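Side-chain contacts in phenylacetaldehyde dehydrogenase (Burkholderia cenocepacia, PDB 4O5H), which probably catalyses the NAD+-dependent oxidation of phenylacetaldehyde to phenylacetate, as a member of the aldehyde dehydrogenase family: residues 21-26 and 112-117; 37-42 and 220-225; 140-145 and 194-199; 257-262 and 267-272; 315-320 and 440-445. All coordinates share one frame; numbering follows the deposited sequence.

Contact 1: residues 21-26 and 112-117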
# COMPACT_ATOMS: atom_id res chain seq x y z
N ASP A 21 -41.80 14.47 2.88
CA ASP A 21 -42.56 13.23 2.98
C ASP A 21 -41.67 12.00 2.76
O ASP A 21 -41.81 10.99 3.48
CB ASP A 21 -43.71 13.21 1.98
CG ASP A 21 -44.83 14.18 2.33
OD1 ASP A 21 -44.86 14.74 3.46
OD2 ASP A 21 -45.72 14.35 1.46
N ALA A 22 -40.77 12.05 1.78
CA ALA A 22 -39.92 10.90 1.48
C ALA A 22 -39.04 10.54 2.69
O ALA A 22 -38.83 9.37 2.98
CB ALA A 22 -39.06 11.14 0.24
N THR A 23 -38.51 11.57 3.35
CA THR A 23 -37.64 11.42 4.48
C THR A 23 -38.41 10.74 5.60
O THR A 23 -37.93 9.78 6.21
CB THR A 23 -37.13 12.79 4.98
OG1 THR A 23 -36.46 13.49 3.92
CG2 THR A 23 -36.16 12.61 6.15
N ARG A 24 -39.63 11.22 5.85
CA ARG A 24 -40.49 10.64 6.87
C ARG A 24 -40.79 9.16 6.57
O ARG A 24 -40.74 8.31 7.45
CB ARG A 24 -41.78 11.46 7.06
CG ARG A 24 -41.54 12.75 7.85
CD ARG A 24 -42.86 13.42 8.26
NE ARG A 24 -42.69 14.85 8.55
CZ ARG A 24 -42.16 15.35 9.67
NH1 ARG A 24 -41.74 14.55 10.65
NH2 ARG A 24 -42.05 16.66 9.80
N ALA A 25 -41.10 8.86 5.33
CA ALA A 25 -41.39 7.48 4.92
C ALA A 25 -40.18 6.58 5.12
O ALA A 25 -40.32 5.44 5.54
CB ALA A 25 -41.85 7.41 3.45
N PHE A 26 -39.00 7.07 4.77
CA PHE A 26 -37.82 6.28 4.94
C PHE A 26 -37.58 6.00 6.42
O PHE A 26 -37.28 4.88 6.80
CB PHE A 26 -36.60 6.98 4.34
CG PHE A 26 -35.30 6.25 4.56
CD1 PHE A 26 -34.96 5.15 3.80
CD2 PHE A 26 -34.44 6.67 5.53
CE1 PHE A 26 -33.77 4.47 4.01
CE2 PHE A 26 -33.23 6.02 5.73
CZ PHE A 26 -32.89 4.92 4.96
N LEU A 112 -31.66 13.00 1.05
CA LEU A 112 -30.38 12.50 1.55
C LEU A 112 -29.76 13.43 2.55
O LEU A 112 -29.20 12.98 3.56
CB LEU A 112 -29.41 12.25 0.39
CG LEU A 112 -29.76 10.99 -0.48
CD1 LEU A 112 -29.00 10.99 -1.79
CD2 LEU A 112 -29.45 9.75 0.30
N ALA A 113 -29.86 14.73 2.31
CA ALA A 113 -29.33 15.73 3.24
C ALA A 113 -30.07 15.71 4.57
O ALA A 113 -29.45 15.79 5.62
CB ALA A 113 -29.40 17.12 2.64
N GLU A 114 -31.39 15.59 4.53
CA GLU A 114 -32.18 15.50 5.77
C GLU A 114 -31.82 14.23 6.57
O GLU A 114 -31.64 14.29 7.79
CB GLU A 114 -33.70 15.53 5.45
CG GLU A 114 -34.14 16.90 4.91
CD GLU A 114 -35.61 17.03 4.59
OE1 GLU A 114 -36.36 16.03 4.65
OE2 GLU A 114 -36.00 18.19 4.28
N ILE A 115 -31.71 13.11 5.88
CA ILE A 115 -31.36 11.88 6.55
C ILE A 115 -30.00 12.08 7.21
O ILE A 115 -29.80 11.70 8.37
CB ILE A 115 -31.29 10.68 5.54
CG1 ILE A 115 -32.67 10.37 5.04
CG2 ILE A 115 -30.65 9.46 6.18
CD1 ILE A 115 -32.71 9.48 3.82
N GLU A 116 -29.06 12.62 6.45
CA GLU A 116 -27.72 12.79 6.97
C GLU A 116 -27.69 13.74 8.16
O GLU A 116 -27.00 13.48 9.17
CB GLU A 116 -26.79 13.31 5.88
CG GLU A 116 -25.33 13.13 6.21
CD GLU A 116 -24.81 11.75 5.82
OE1 GLU A 116 -25.45 10.73 6.20
OE2 GLU A 116 -23.79 11.70 5.11
N SER A 117 -28.46 14.83 8.08
CA SER A 117 -28.51 15.79 9.18
C SER A 117 -29.13 15.15 10.43
O SER A 117 -28.63 15.37 11.55
CB SER A 117 -29.33 17.01 8.75
OG SER A 117 -29.40 17.96 9.77

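Contact 2: residues 37-42 and 220-225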
# COMPACT_ATOMS: atom_id res chain seq x y z
N ALA A 37 -28.75 -10.50 -3.41
CA ALA A 37 -30.01 -10.15 -4.01
C ALA A 37 -31.12 -9.82 -3.00
O ALA A 37 -32.22 -9.44 -3.42
CB ALA A 37 -30.47 -11.26 -4.92
N GLU A 38 -30.85 -9.89 -1.71
CA GLU A 38 -31.91 -9.66 -0.71
C GLU A 38 -31.64 -8.54 0.27
O GLU A 38 -30.51 -8.37 0.72
CB GLU A 38 -32.14 -10.94 0.09
CG GLU A 38 -32.71 -11.99 -0.80
CD GLU A 38 -32.68 -13.39 -0.24
OE1 GLU A 38 -32.12 -13.63 0.86
OE2 GLU A 38 -33.26 -14.26 -0.94
N TRP A 39 -32.70 -7.84 0.64
CA TRP A 39 -32.70 -7.04 1.83
C TRP A 39 -32.99 -7.96 3.03
O TRP A 39 -33.97 -8.68 3.05
CB TRP A 39 -33.75 -5.92 1.74
CG TRP A 39 -33.43 -4.91 0.67
CD1 TRP A 39 -33.83 -4.93 -0.61
CD2 TRP A 39 -32.56 -3.79 0.80
NE1 TRP A 39 -33.28 -3.87 -1.30
CE2 TRP A 39 -32.50 -3.15 -0.44
CE3 TRP A 39 -31.86 -3.23 1.88
CZ2 TRP A 39 -31.77 -1.96 -0.63
CZ3 TRP A 39 -31.13 -2.08 1.68
CH2 TRP A 39 -31.08 -1.47 0.44
N SER A 40 -32.12 -7.91 4.04
CA SER A 40 -32.11 -8.93 5.08
C SER A 40 -31.93 -8.36 6.48
O SER A 40 -31.21 -7.40 6.68
CB SER A 40 -30.93 -9.85 4.85
OG SER A 40 -31.12 -10.61 3.68
N ASP A 41 -32.56 -8.99 7.45
CA ASP A 41 -32.22 -8.75 8.83
C ASP A 41 -30.96 -9.52 9.17
O ASP A 41 -30.50 -10.35 8.40
CB ASP A 41 -33.33 -9.24 9.70
CG ASP A 41 -34.64 -8.63 9.31
OD1 ASP A 41 -34.70 -7.41 9.21
OD2 ASP A 41 -35.61 -9.39 9.11
N ALA A 42 -30.42 -9.27 10.35
CA ALA A 42 -29.34 -10.09 10.86
C ALA A 42 -29.87 -11.49 11.17
O ALA A 42 -31.02 -11.63 11.58
CB ALA A 42 -28.76 -9.45 12.11
N LEU A 220 -28.62 4.90 0.03
CA LEU A 220 -27.76 4.80 -1.14
C LEU A 220 -27.84 3.39 -1.75
O LEU A 220 -27.90 3.26 -2.94
CB LEU A 220 -26.30 5.11 -0.79
CG LEU A 220 -25.29 4.97 -1.92
CD1 LEU A 220 -25.51 5.98 -3.03
CD2 LEU A 220 -23.91 5.13 -1.36
N GLY A 221 -27.94 2.37 -0.93
CA GLY A 221 -28.24 0.99 -1.40
C GLY A 221 -29.46 0.88 -2.27
O GLY A 221 -29.43 0.25 -3.31
N GLU A 222 -30.54 1.55 -1.87
CA GLU A 222 -31.77 1.63 -2.66
C GLU A 222 -31.49 2.29 -4.03
O GLU A 222 -31.96 1.79 -5.07
CB GLU A 222 -32.85 2.40 -1.93
CG GLU A 222 -33.25 1.75 -0.59
CD GLU A 222 -34.40 2.47 0.10
OE1 GLU A 222 -34.91 3.46 -0.45
OE2 GLU A 222 -34.81 2.03 1.20
N LEU A 223 -30.71 3.38 -4.03
CA LEU A 223 -30.43 4.09 -5.27
C LEU A 223 -29.53 3.22 -6.19
O LEU A 223 -29.67 3.25 -7.41
CB LEU A 223 -29.78 5.47 -4.97
CG LEU A 223 -30.64 6.44 -4.13
CD1 LEU A 223 -29.91 7.75 -3.92
CD2 LEU A 223 -31.98 6.72 -4.76
N ILE A 224 -28.62 2.46 -5.59
CA ILE A 224 -27.74 1.57 -6.33
C ILE A 224 -28.57 0.49 -7.05
O ILE A 224 -28.37 0.24 -8.26
CB ILE A 224 -26.67 0.97 -5.42
CG1 ILE A 224 -25.62 2.02 -5.08
CG2 ILE A 224 -26.02 -0.26 -6.04
CD1 ILE A 224 -24.65 1.64 -3.97
N GLN A 225 -29.57 -0.07 -6.35
CA GLN A 225 -30.46 -1.02 -6.99
C GLN A 225 -31.23 -0.33 -8.08
O GLN A 225 -31.39 -0.87 -9.17
CB GLN A 225 -31.46 -1.65 -6.02
CG GLN A 225 -30.84 -2.52 -4.98
CD GLN A 225 -31.87 -3.46 -4.35
OE1 GLN A 225 -33.00 -3.05 -4.02
NE2 GLN A 225 -31.49 -4.72 -4.20
O HOH W 1 -33.14 -6.89 -3.20

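Contact 3: residues 140-145 and 194-199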
# COMPACT_ATOMS: atom_id res chain seq x y z
N ARG A 140 -19.92 10.49 -10.55
CA ARG A 140 -19.85 10.96 -11.95
C ARG A 140 -18.38 11.01 -12.44
O ARG A 140 -18.06 10.52 -13.54
CB ARG A 140 -20.52 12.34 -12.10
CG ARG A 140 -20.50 12.85 -13.55
CD ARG A 140 -21.41 14.03 -13.73
NE ARG A 140 -22.80 13.71 -13.47
CZ ARG A 140 -23.55 14.26 -12.52
NH1 ARG A 140 -23.08 15.18 -11.70
NH2 ARG A 140 -24.83 13.89 -12.37
N TYR A 141 -17.51 11.61 -11.61
CA TYR A 141 -16.08 11.73 -11.96
C TYR A 141 -15.49 10.34 -12.21
O TYR A 141 -14.87 10.07 -13.26
CB TYR A 141 -15.34 12.48 -10.87
CG TYR A 141 -13.83 12.50 -11.02
CD1 TYR A 141 -13.21 13.43 -11.80
CD2 TYR A 141 -13.05 11.50 -10.45
CE1 TYR A 141 -11.83 13.42 -11.98
CE2 TYR A 141 -11.68 11.46 -10.64
CZ TYR A 141 -11.08 12.44 -11.39
OH TYR A 141 -9.70 12.40 -11.58
N MET A 142 -15.73 9.40 -11.28
CA MET A 142 -15.18 8.05 -11.42
C MET A 142 -15.81 7.26 -12.57
O MET A 142 -15.16 6.43 -13.18
CB MET A 142 -15.33 7.29 -10.09
CG MET A 142 -14.56 7.92 -8.92
SD MET A 142 -12.78 7.90 -9.18
CE MET A 142 -12.28 9.06 -7.92
N ALA A 143 -17.08 7.52 -12.86
CA ALA A 143 -17.72 6.93 -14.01
C ALA A 143 -16.89 7.15 -15.27
O ALA A 143 -16.71 6.23 -16.10
CB ALA A 143 -19.12 7.50 -14.23
N GLY A 144 -16.36 8.33 -15.40
CA GLY A 144 -15.56 8.66 -16.56
C GLY A 144 -14.23 7.91 -16.60
O GLY A 144 -13.67 7.75 -17.69
N TRP A 145 -13.71 7.46 -15.44
CA TRP A 145 -12.52 6.62 -15.45
C TRP A 145 -12.79 5.20 -15.92
O TRP A 145 -11.85 4.54 -16.39
CB TRP A 145 -11.80 6.55 -14.07
CG TRP A 145 -10.91 7.73 -13.83
CD1 TRP A 145 -11.04 8.64 -12.88
CD2 TRP A 145 -9.77 8.13 -14.61
NE1 TRP A 145 -10.04 9.59 -12.96
CE2 TRP A 145 -9.24 9.29 -14.01
CE3 TRP A 145 -9.12 7.58 -15.70
CZ2 TRP A 145 -8.15 9.96 -14.53
CZ3 TRP A 145 -8.07 8.25 -16.24
CH2 TRP A 145 -7.56 9.41 -15.64
N LYS A 194 -15.36 5.38 -1.28
CA LYS A 194 -14.89 3.98 -1.31
C LYS A 194 -15.55 3.20 -2.41
O LYS A 194 -14.94 2.32 -3.00
CB LYS A 194 -15.22 3.25 -0.01
CG LYS A 194 -14.75 3.89 1.27
CD LYS A 194 -13.28 3.94 1.41
CE LYS A 194 -12.88 4.09 2.87
NZ LYS A 194 -11.63 4.89 2.93
N ILE A 195 -16.82 3.42 -2.63
CA ILE A 195 -17.57 2.58 -3.58
C ILE A 195 -17.28 2.99 -5.04
O ILE A 195 -17.14 2.14 -5.89
CB ILE A 195 -19.10 2.68 -3.30
CG1 ILE A 195 -19.42 2.03 -1.96
CG2 ILE A 195 -19.92 2.01 -4.41
CD1 ILE A 195 -20.85 2.30 -1.51
N ALA A 196 -17.20 4.31 -5.31
CA ALA A 196 -17.13 4.76 -6.70
C ALA A 196 -15.91 4.21 -7.47
O ALA A 196 -16.05 3.70 -8.56
CB ALA A 196 -17.26 6.26 -6.83
N PRO A 197 -14.72 4.26 -6.87
CA PRO A 197 -13.57 3.75 -7.60
C PRO A 197 -13.64 2.26 -7.80
O PRO A 197 -13.12 1.74 -8.80
CB PRO A 197 -12.37 4.11 -6.72
CG PRO A 197 -12.86 5.04 -5.68
CD PRO A 197 -14.35 4.94 -5.62
N ALA A 198 -14.26 1.56 -6.87
CA ALA A 198 -14.50 0.12 -7.00
C ALA A 198 -15.39 -0.21 -8.17
O ALA A 198 -15.07 -1.07 -8.98
CB ALA A 198 -15.11 -0.42 -5.72
N LEU A 199 -16.48 0.50 -8.32
CA LEU A 199 -17.36 0.28 -9.43
C LEU A 199 -16.71 0.60 -10.77
O LEU A 199 -16.89 -0.13 -11.75
CB LEU A 199 -18.64 1.07 -9.26
CG LEU A 199 -19.45 0.78 -7.98
CD1 LEU A 199 -20.70 1.63 -7.92
CD2 LEU A 199 -19.85 -0.68 -7.93

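Contact 4: residues 257-262 and 267-272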
# COMPACT_ATOMS: atom_id res chain seq x y z
N ILE A 257 -8.78 -4.16 1.68
CA ILE A 257 -9.53 -3.47 2.74
C ILE A 257 -9.25 -1.98 2.60
O ILE A 257 -8.11 -1.55 2.39
CB ILE A 257 -9.21 -4.03 4.16
CG1 ILE A 257 -10.19 -3.49 5.20
CG2 ILE A 257 -7.81 -3.70 4.62
CD1 ILE A 257 -11.52 -4.22 5.15
N ALA A 258 -10.33 -1.19 2.67
CA ALA A 258 -10.23 0.24 2.54
C ALA A 258 -10.86 0.85 3.75
O ALA A 258 -12.08 0.69 3.97
CB ALA A 258 -10.94 0.68 1.27
N PHE A 259 -10.06 1.51 4.58
CA PHE A 259 -10.46 1.90 5.91
C PHE A 259 -10.13 3.36 6.18
O PHE A 259 -9.01 3.81 5.90
CB PHE A 259 -9.77 1.02 6.97
CG PHE A 259 -9.99 1.49 8.38
CD1 PHE A 259 -11.11 1.11 9.09
CD2 PHE A 259 -9.11 2.37 8.99
CE1 PHE A 259 -11.31 1.57 10.41
CE2 PHE A 259 -9.30 2.82 10.29
CZ PHE A 259 -10.40 2.42 11.00
N THR A 260 -11.10 4.05 6.78
CA THR A 260 -10.86 5.40 7.30
C THR A 260 -11.31 5.37 8.76
O THR A 260 -12.40 4.88 9.06
CB THR A 260 -11.66 6.42 6.47
OG1 THR A 260 -11.14 6.43 5.13
CG2 THR A 260 -11.55 7.81 7.06
N GLY A 261 -10.49 5.94 9.65
CA GLY A 261 -10.78 5.93 11.07
C GLY A 261 -9.54 6.28 11.85
O GLY A 261 -8.62 6.89 11.33
N SER A 262 -9.51 5.90 13.11
CA SER A 262 -8.40 6.25 13.96
C SER A 262 -7.15 5.44 13.58
O SER A 262 -7.24 4.35 13.04
CB SER A 262 -8.75 6.05 15.43
OG SER A 262 -8.82 4.69 15.72
N LYS A 267 -4.44 0.26 12.65
CA LYS A 267 -3.40 -0.74 12.85
C LYS A 267 -4.02 -2.13 13.06
O LYS A 267 -3.57 -3.10 12.47
CB LYS A 267 -2.47 -0.37 14.00
CG LYS A 267 -1.58 0.80 13.63
CD LYS A 267 -0.70 1.26 14.76
CE LYS A 267 0.11 2.43 14.26
NZ LYS A 267 0.88 3.02 15.35
N THR A 268 -5.07 -2.21 13.88
CA THR A 268 -5.77 -3.46 14.12
C THR A 268 -6.27 -4.08 12.82
O THR A 268 -6.10 -5.28 12.57
CB THR A 268 -6.93 -3.24 15.11
OG1 THR A 268 -6.40 -2.77 16.34
CG2 THR A 268 -7.65 -4.57 15.40
N ILE A 269 -6.92 -3.24 12.01
CA ILE A 269 -7.45 -3.62 10.73
C ILE A 269 -6.32 -4.12 9.83
O ILE A 269 -6.44 -5.15 9.19
CB ILE A 269 -8.18 -2.42 10.07
CG1 ILE A 269 -9.46 -2.05 10.84
CG2 ILE A 269 -8.52 -2.71 8.62
CD1 ILE A 269 -10.64 -3.00 10.65
N GLY A 270 -5.22 -3.37 9.80
CA GLY A 270 -4.11 -3.74 8.95
C GLY A 270 -3.45 -5.04 9.35
O GLY A 270 -3.05 -5.81 8.48
N HIS A 271 -3.32 -5.29 10.65
CA HIS A 271 -2.74 -6.55 11.09
C HIS A 271 -3.64 -7.74 10.68
O HIS A 271 -3.15 -8.76 10.22
CB HIS A 271 -2.53 -6.60 12.63
CG HIS A 271 -1.43 -5.72 13.14
ND1 HIS A 271 -0.10 -5.93 12.84
CD2 HIS A 271 -1.46 -4.65 13.96
CE1 HIS A 271 0.63 -4.99 13.40
NE2 HIS A 271 -0.17 -4.22 14.11
N ALA A 272 -4.95 -7.57 10.75
CA ALA A 272 -5.87 -8.60 10.27
C ALA A 272 -5.69 -8.80 8.76
O ALA A 272 -5.65 -9.94 8.27
CB ALA A 272 -7.32 -8.23 10.60

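Contact 5: residues 315-320 and 440-445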
# COMPACT_ATOMS: atom_id res chain seq x y z
N GLN A 315 -15.20 17.64 13.40
CA GLN A 315 -15.19 16.21 13.20
C GLN A 315 -14.73 15.91 11.78
O GLN A 315 -15.48 15.43 10.92
CB GLN A 315 -16.58 15.62 13.47
CG GLN A 315 -17.02 15.81 14.91
CD GLN A 315 -18.46 15.49 15.15
OE1 GLN A 315 -19.34 15.77 14.31
NE2 GLN A 315 -18.73 14.93 16.28
N VAL A 316 -13.46 16.20 11.56
CA VAL A 316 -12.85 16.14 10.26
C VAL A 316 -11.41 15.66 10.47
O VAL A 316 -10.68 16.19 11.31
CB VAL A 316 -12.80 17.53 9.62
CG1 VAL A 316 -12.28 17.44 8.20
CG2 VAL A 316 -14.18 18.18 9.63
N CYS A 317 -11.01 14.65 9.70
CA CYS A 317 -9.70 14.05 9.89
C CYS A 317 -8.59 15.08 9.69
O CYS A 317 -7.60 15.09 10.42
CB CYS A 317 -9.51 12.87 8.95
SG CYS A 317 -9.57 13.29 7.22
N THR A 318 -8.77 15.99 8.72
CA THR A 318 -7.83 17.09 8.48
C THR A 318 -8.17 18.40 9.16
O THR A 318 -7.70 19.46 8.73
CB THR A 318 -7.73 17.40 6.98
OG1 THR A 318 -9.06 17.64 6.44
CG2 THR A 318 -7.10 16.28 6.26
N ALA A 319 -9.00 18.39 10.19
CA ALA A 319 -9.32 19.63 10.90
C ALA A 319 -8.05 20.38 11.25
O ALA A 319 -7.04 19.80 11.70
CB ALA A 319 -10.10 19.34 12.16
N GLY A 320 -8.08 21.70 11.05
CA GLY A 320 -6.96 22.56 11.40
C GLY A 320 -6.91 22.80 12.89
O GLY A 320 -7.27 23.86 13.38
N TYR A 440 1.48 12.59 13.13
CA TYR A 440 0.55 12.58 12.01
C TYR A 440 1.10 13.30 10.79
O TYR A 440 2.18 13.89 10.84
CB TYR A 440 -0.78 13.21 12.43
CG TYR A 440 -1.48 12.40 13.49
CD1 TYR A 440 -1.87 11.08 13.25
CD2 TYR A 440 -1.76 12.94 14.74
CE1 TYR A 440 -2.56 10.35 14.21
CE2 TYR A 440 -2.42 12.21 15.70
CZ TYR A 440 -2.82 10.92 15.42
OH TYR A 440 -3.50 10.20 16.37
N GLY A 441 0.35 13.23 9.69
CA GLY A 441 0.78 13.90 8.47
C GLY A 441 -0.30 13.91 7.42
O GLY A 441 -0.03 13.57 6.27
N LEU A 442 -1.52 14.29 7.80
CA LEU A 442 -2.64 14.19 6.90
C LEU A 442 -2.84 15.46 6.09
O LEU A 442 -2.93 15.40 4.86
CB LEU A 442 -3.90 13.83 7.66
CG LEU A 442 -5.10 13.35 6.83
CD1 LEU A 442 -4.80 12.24 5.84
CD2 LEU A 442 -6.20 12.90 7.76
N GLY A 443 -2.87 16.60 6.78
CA GLY A 443 -3.09 17.86 6.12
C GLY A 443 -2.33 18.99 6.81
O GLY A 443 -1.76 18.81 7.91
N ALA A 444 -2.36 20.14 6.16
CA ALA A 444 -1.78 21.35 6.68
C ALA A 444 -2.20 22.52 5.82
O ALA A 444 -2.50 22.32 4.66
CB ALA A 444 -0.28 21.25 6.66
N SER A 445 -2.20 23.74 6.38
CA SER A 445 -2.35 24.91 5.52
C SER A 445 -1.39 26.05 5.88
O SER A 445 -0.90 26.15 7.00
CB SER A 445 -3.81 25.42 5.49
OG SER A 445 -4.25 25.86 6.78

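Contact 1: residues 21-26 and 112-117
Thr23 and Glu114 join two helices through a short hydrogen bond in which Thr23 OG1 donates to Glu114 OE1 across 2.6 Å. The hydroxyl comes to the anti side of the carboxylate, 27° out of its plane. The two side chains cross at about a right angle, and Thr23 CG2, held anti to its own backbone N, lies 3.9 Å from Glu114 CB. One turn further on, Phe26 CD2 meets the end of an isoleucine, Ile115 CD1, at 3.7 Å, the methyl group approaching the ring obliquely. The contact joins the N-terminal helix 21-28 to helix 109-120, whose Asp119 is part of the sodium site; the axes pass 9.5 Å apart in these segments at a crossing angle of -49°. Thr23 and Ile115 mark the nearest backbone approach, with a CA to CA distance of 6.6 Å. Outside this shell, Glu114 OE1 also accepts a bond from the backbone N of Leu20, just ahead of the N-terminal helix, while Glu114 OE2 forms a salt bridge with Arg110. The carboxylate is thus gripped at both oxygens, which fixes its rotation. Phe26 makes a cation-pi contact with Lys31 and packs on Arg219 and Glu222 of helix 215-227.

Contact 2: residues 37-42 and 220-225
A beta hairpin formed by strands 33-35 and 38-40 sits over helix 215-227, and Trp39 is the side chain through which it meets Gly221, Glu222 and Gln225. Strand 38-40 and the helix run nearly antiparallel, at 167°, and their axes come no closer than 11.7 Å, a gap bridged by the indole. The ring presents its edge to the helix. At its far corner, Trp39 CH2 lies 3.9 Å from Gly221 C, an approach to the main chain made at a residue with no side chain, and Glu222 N is also near the ring plane. Alongside, Glu222 CG packs 4.0 Å from Trp39 CZ2, while the carboxylate of Glu222 turns to other partners, in salt bridges with Lys29 and Arg219. Leu34 of the companion strand touches both Trp39 and Gln225.

The pyrrole side of the same edge carries the polar link. Trp39 NE1 donates to Gln225 OE1 over 2.9 Å, with an N-H...O angle of 158° and the acceptor close to the ring plane. From the amide's side the geometry is different: the donor stands 50° out of the carbonyl plane, off the lone-pair directions, and the amide and indole planes are nearly perpendicular. Gln225 reaches this place with an extended chain beyond CG, and the other end of its amide is tied back to the hairpin turn by a water, which accepts from Gln225 NE2 at 2.9 Å and donates to Ala37 O at 2.7 Å.

Contact 3: residues 140-145 and 194-199
Only Met142 of segment 140-145 reaches across to Ala196 and Pro197, and the two flat groups that flank it, Tyr141 and Trp145, meet each other instead. Trp145 turns an edge to the phenol: its NE1 donates to Tyr141 OH over 3.1 Å at an N-H...O angle of 162°, the oxygen lying near the indole plane. Tyr141 CE2 is at that edge too, and the bond links the rings of residues four apart in the sequence.

The contact between the helices is apolar. Met142 CG lies 3.8 Å from the methyl carbon Ala196 CB, and Met142 CB is 3.9 Å from the same Ala196 CB. Beside the methyl, Pro197 CD is 4.5 Å from Met142 CG, at a point where helix 187-201 is kinked and Pro197 N, which carries no hydrogen, makes no bond to the preceding turn.

Met142 is also packed by Met98 of helix 91-107 and by Val496 and Ile497 of helix 493-499. Arg140 forms salt bridges with Asp103 and Glu106 of helix 91-107, and helix 187-201 itself connects the parallel strands 166-181 and 204-208 in a beta-alpha-beta crossover.

Contact 4: residues 257-262 and 267-272
Apolar packing comes first: Ile269 of helix 263-275 points into strand 256-260 between Ile257 and Phe259, crossing each side chain at about a right angle. Its branch methyl, CG2, is 3.9 Å from Ile257 CG1, which a chi1 of -169° sets trans to the main-chain nitrogen, where it meets the helix. The other branch makes a CH-pi contact, with Ile269 CG1 over one face of the Phe259 ring, 4.2 Å from its centroid and 22° off the normal, displaced toward the rim near CD1 and CE1. Ile269 is modelled in two conformers and these distances belong to one of them, so they carry some doubt. Ile181 of strand 166-181 touches all three side chains.

The polar interactions lie around this core. Ser262 is the N-cap of the helix and its hydroxyl also bonds to Thr265, while Thr260 OG1 is hydrogen-bonded to Lys194 NZ. On the outer face of the helix, His271 meets His271 of the second subunit, and both His271 and Lys267 bond to Asp275 of that subunit.

Strand 256-260, helix 263-275 and strand 279-283 form a beta-alpha-beta unit, consistent with the Rossmann-like NAD-binding domain of this family. In this family the cofactor's adenosine end lies near the corresponding helix, and a 1,2-ethanediol, probably from the crystallisation liquor, whose nearest atom is about 3 Å from the Ile269 side chain, may mark a pocket there. The chemistry implies a division of labour: an apolar face built round Ile269 seats the helix on the strand, while Lys267 and His271, pointing elsewhere, serve the dimer contact.

Contact 5: residues 315-320 and 440-445
Leu442 and Thr318 cross at about a right angle, the methyl Thr318 CG2 resting 3.6 Å from Leu442 CG. The leucine stands with CG anti to its backbone N (chi1 -165°), which aims its branch at the 315-320 loop, where Leu442 CD2 comes to 3.5 Å from Cys317 CB. The sulfur is at a similar distance, but Cys317 has two modelled conformers, so any contact of SG with the leucine is tentative.

Thr318 splits its two branches between partners. CG2 faces Leu442 and approaches the backbone of Gly443, whose N is 4.3 Å away, while OG1 is bonded to Ser472 OG. The main chains are close here, with Thr318 and Gly443 CA atoms 5.4 Å apart, at a residue that lacks a side chain. The loop is held in shape by a type I turn from Val316 to Ala319, closed by Ala319 N to Val316 O at 3.0 Å. His471 ties both segments together, its NE2 to Thr318 O and its ND1 to Ser445 OG.

The loop leads from helix 298-310 into strand 320-326, and segment 440-445 runs into strand 443-447, both strands belonging to the seven-stranded sheet. Cys317, with Gln315 and Val316 before it, fits the cysteine signature of aldehyde dehydrogenases, so it is probably the family's nucleophile, with Leu442 packed against the loop that carries it at the active site.

Overall arrangement
Contacts 1 and 2 belong to the outer helices and hairpin, contacts 3 and 4 to the eight-stranded sheet and its helices, and contact 5 to the seven-stranded sheet. Contacts 1 and 2 touch, their centres about 17 Å apart; both involve helix 215-227, which carries a segment of contact 2 and is touched by Phe26 and Ile115 of contact 1. Contact 2 touches contact 3, about 20 Å away by centres, through Leu220 and Ile195, and contact 3 touches contact 4, about 22 Å away. Along the chain contacts 1 and 2 interleave, contact 3 falls between the segments of contact 2, and contacts 4 and 5 follow in series. The end of strand 256-260, at Thr260, comes within about 6 Å (nearest atoms) of the Cys317 loop.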